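PDB 3IEE: putative exported protein from Bacteroides fragilis NCTC 9343, which is of unknown function but is a largely alpha-helical protein, probably exported as a lipoprotein. Local coordinates for residues 184-189 with 238-243. Sequence-based numbering, arbitrary orientation.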
loop_
_atom_site.group_PDB
_atom_site.type_symbol
_atom_site.label_atom_id
_atom_site.label_comp_id
_atom_site.label_asym_id
_atom_site.label_seq_id
_atom_site.Cartn_x
_atom_site.Cartn_y
_atom_site.Cartn_z
ATOM N N SER A 184 1.379 1.667 -4.365
ATOM C CA SER A 184 0.446 0.575 -4.658
ATOM C C SER A 184 1.165 -0.557 -5.417
ATOM O O SER A 184 0.948 -1.771 -5.200
ATOM C CB SER A 184 -0.729 1.090 -5.485
ATOM O OG SER A 184 -1.668 0.068 -5.559
ATOM N N ILE A 185 2.024 -0.152 -6.361
ATOM C CA ILE A 185 2.788 -1.130 -7.132
ATOM C C ILE A 185 3.765 -1.884 -6.222
ATOM O O ILE A 185 3.899 -3.139 -6.289
ATOM C CB ILE A 185 3.565 -0.441 -8.293
ATOM C CG1 ILE A 185 2.561 0.049 -9.374
ATOM C CG2 ILE A 185 4.703 -1.381 -8.813
ATOM C CD1 ILE A 185 3.093 1.072 -10.396
ATOM N N LEU A 186 4.449 -1.147 -5.346
ATOM C CA LEU A 186 5.349 -1.784 -4.338
ATOM C C LEU A 186 4.605 -2.822 -3.474
ATOM O O LEU A 186 5.083 -3.959 -3.277
ATOM C CB LEU A 186 6.009 -0.737 -3.449
ATOM C CG LEU A 186 7.036 0.178 -4.145
ATOM C CD1 LEU A 186 7.447 1.277 -3.183
ATOM C CD2 LEU A 186 8.217 -0.603 -4.676
ATOM N N ASN A 187 3.452 -2.430 -2.974
ATOM C CA ASN A 187 2.632 -3.313 -2.117
ATOM C C ASN A 187 2.164 -4.582 -2.832
ATOM O O ASN A 187 2.073 -5.667 -2.213
ATOM C CB ASN A 187 1.410 -2.567 -1.507
ATOM C CG ASN A 187 1.808 -1.397 -0.602
ATOM O OD1 ASN A 187 2.949 -1.284 -0.164
ATOM N ND2 ASN A 187 0.860 -0.502 -0.375
ATOM N N LEU A 188 1.853 -4.485 -4.136
ATOM C CA LEU A 188 1.548 -5.691 -4.944
ATOM C C LEU A 188 2.784 -6.527 -5.167
ATOM O O LEU A 188 2.751 -7.762 -5.037
ATOM C CB LEU A 188 0.925 -5.355 -6.316
ATOM C CG LEU A 188 -0.481 -4.756 -6.415
ATOM C CD1 LEU A 188 -0.648 -4.003 -7.767
ATOM C CD2 LEU A 188 -1.599 -5.794 -6.209
ATOM N N TYR A 189 3.886 -5.864 -5.529
ATOM C CA TYR A 189 5.132 -6.574 -5.828
ATOM C C TYR A 189 5.584 -7.403 -4.599
ATOM O O TYR A 189 6.148 -8.471 -4.740
ATOM C CB TYR A 189 6.242 -5.642 -6.342
ATOM C CG TYR A 189 7.462 -6.460 -6.675
ATOM C CD1 TYR A 189 7.484 -7.307 -7.796
ATOM C CD2 TYR A 189 8.544 -6.525 -5.812
ATOM C CE1 TYR A 189 8.589 -8.134 -8.050
ATOM C CE2 TYR A 189 9.606 -7.357 -6.053
ATOM C CZ TYR A 189 9.642 -8.155 -7.162
ATOM O OH TYR A 189 10.718 -9.002 -7.408
ATOM N N GLU A 238 9.774 7.790 -14.387
ATOM C CA GLU A 238 10.059 7.077 -15.608
ATOM C C GLU A 238 11.076 5.938 -15.374
ATOM O O GLU A 238 10.886 4.813 -15.854
ATOM C CB GLU A 238 10.488 8.059 -16.666
ATOM C CG GLU A 238 10.702 7.391 -18.023
ATOM C CD GLU A 238 10.539 8.299 -19.201
ATOM O OE1 GLU A 238 10.069 9.428 -19.064
ATOM O OE2 GLU A 238 10.904 7.858 -20.316
ATOM N N THR A 239 12.124 6.218 -14.606
ATOM C CA THR A 239 13.085 5.173 -14.216
ATOM C C THR A 239 12.412 4.032 -13.465
ATOM O O THR A 239 12.702 2.840 -13.678
ATOM C CB THR A 239 14.184 5.815 -13.345
ATOM O OG1 THR A 239 14.871 6.760 -14.174
ATOM C CG2 THR A 239 15.173 4.793 -12.760
ATOM N N PHE A 240 11.515 4.403 -12.573
ATOM C CA PHE A 240 10.769 3.420 -11.781
ATOM C C PHE A 240 9.902 2.514 -12.679
ATOM O O PHE A 240 9.909 1.289 -12.546
ATOM C CB PHE A 240 9.916 4.146 -10.762
ATOM C CG PHE A 240 9.080 3.241 -9.919
ATOM C CD1 PHE A 240 7.765 2.895 -10.281
ATOM C CD2 PHE A 240 9.571 2.784 -8.728
ATOM C CE1 PHE A 240 6.967 2.064 -9.435
ATOM C CE2 PHE A 240 8.805 1.973 -7.914
ATOM C CZ PHE A 240 7.519 1.630 -8.245
ATOM N N ILE A 241 9.174 3.133 -13.602
ATOM C CA ILE A 241 8.346 2.378 -14.539
ATOM C C ILE A 241 9.189 1.361 -15.298
ATOM O O ILE A 241 8.814 0.183 -15.437
ATOM C CB ILE A 241 7.621 3.307 -15.520
ATOM C CG1 ILE A 241 6.549 4.172 -14.818
ATOM C CG2 ILE A 241 7.027 2.512 -16.761
ATOM C CD1 ILE A 241 6.092 5.303 -15.707
ATOM N N LYS A 242 10.336 1.800 -15.781
ATOM C CA LYS A 242 11.222 0.931 -16.562
ATOM C C LYS A 242 11.777 -0.230 -15.686
ATOM O O LYS A 242 11.891 -1.374 -16.158
ATOM C CB LYS A 242 12.325 1.745 -17.234
ATOM C CG LYS A 242 11.760 2.607 -18.369
ATOM C CD LYS A 242 12.786 3.367 -19.274
ATOM C CE LYS A 242 13.417 4.576 -18.607
ATOM N NZ LYS A 242 14.066 5.546 -19.579
ATOM N N GLN A 243 12.116 0.066 -14.445
ATOM C CA GLN A 243 12.600 -0.966 -13.512
ATOM C C GLN A 243 11.489 -1.993 -13.228
ATOM O O GLN A 243 11.753 -3.186 -13.162
ATOM C CB GLN A 243 13.064 -0.332 -12.207
ATOM C CG GLN A 243 14.390 0.430 -12.278
ATOM C CD GLN A 243 14.919 0.760 -10.855
ATOM O OE1 GLN A 243 14.185 0.683 -9.844
ATOM N NE2 GLN A 243 16.194 1.083 -10.774
#
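F240 holds its ring out from helix 224-247 because its chi1 is extended (178°), and the ring runs straight at helix 169-189, where I185 and L186 receive it. In I185, chi1 near -70° sets CG2 anti to the backbone N and CG1 beside it, and the extended chi2 carries CD1 out to the rim of the phenyl ring. I185 CD1 lies 4.1 Å from F240 CE1, near the plane of the ring, while I185 CG2 approaches F240 CZ and CE1 at 4.2 Å. L186 arrives by another route: its CB does not aim at the partner helix, but leucine branches one carbon further out, at CG, and this brings L186 CD2 to within 4.2 Å of F240 CE2, again at the ring's edge and near its plane. The two aliphatic residues thus meet different sides of the ring's far end. F240 supplies more than half of the 123 Å² buried, summed over both segments, and I185 and L186 share the rest.

The backbones stay well apart, I185 CA and I241 CA being 9.9 Å from each other, and the long, flat phenyl group of F240 spans the gap to end against the aliphatic branches. This is the interior of the C-terminal helical bundle, in the DUF3829-like region, in which helices 169-189, 197-215, 224-247 and 255-268 pack together. I241 turns away from helix 169-189 and packs on L207 of helix 197-215, and L186 also touches L261 and T262 of helix 255-268. Beta-branching gives I185 two arms at the F240 rim, and I185 also touches V244, on F240's own helix, and K203 of helix 197-215. Polar residues keep to other faces: E238 forms a salt bridge with K215, and the exposed K242 makes a long one, 4.0 Å from K242 NZ to E238 OE2.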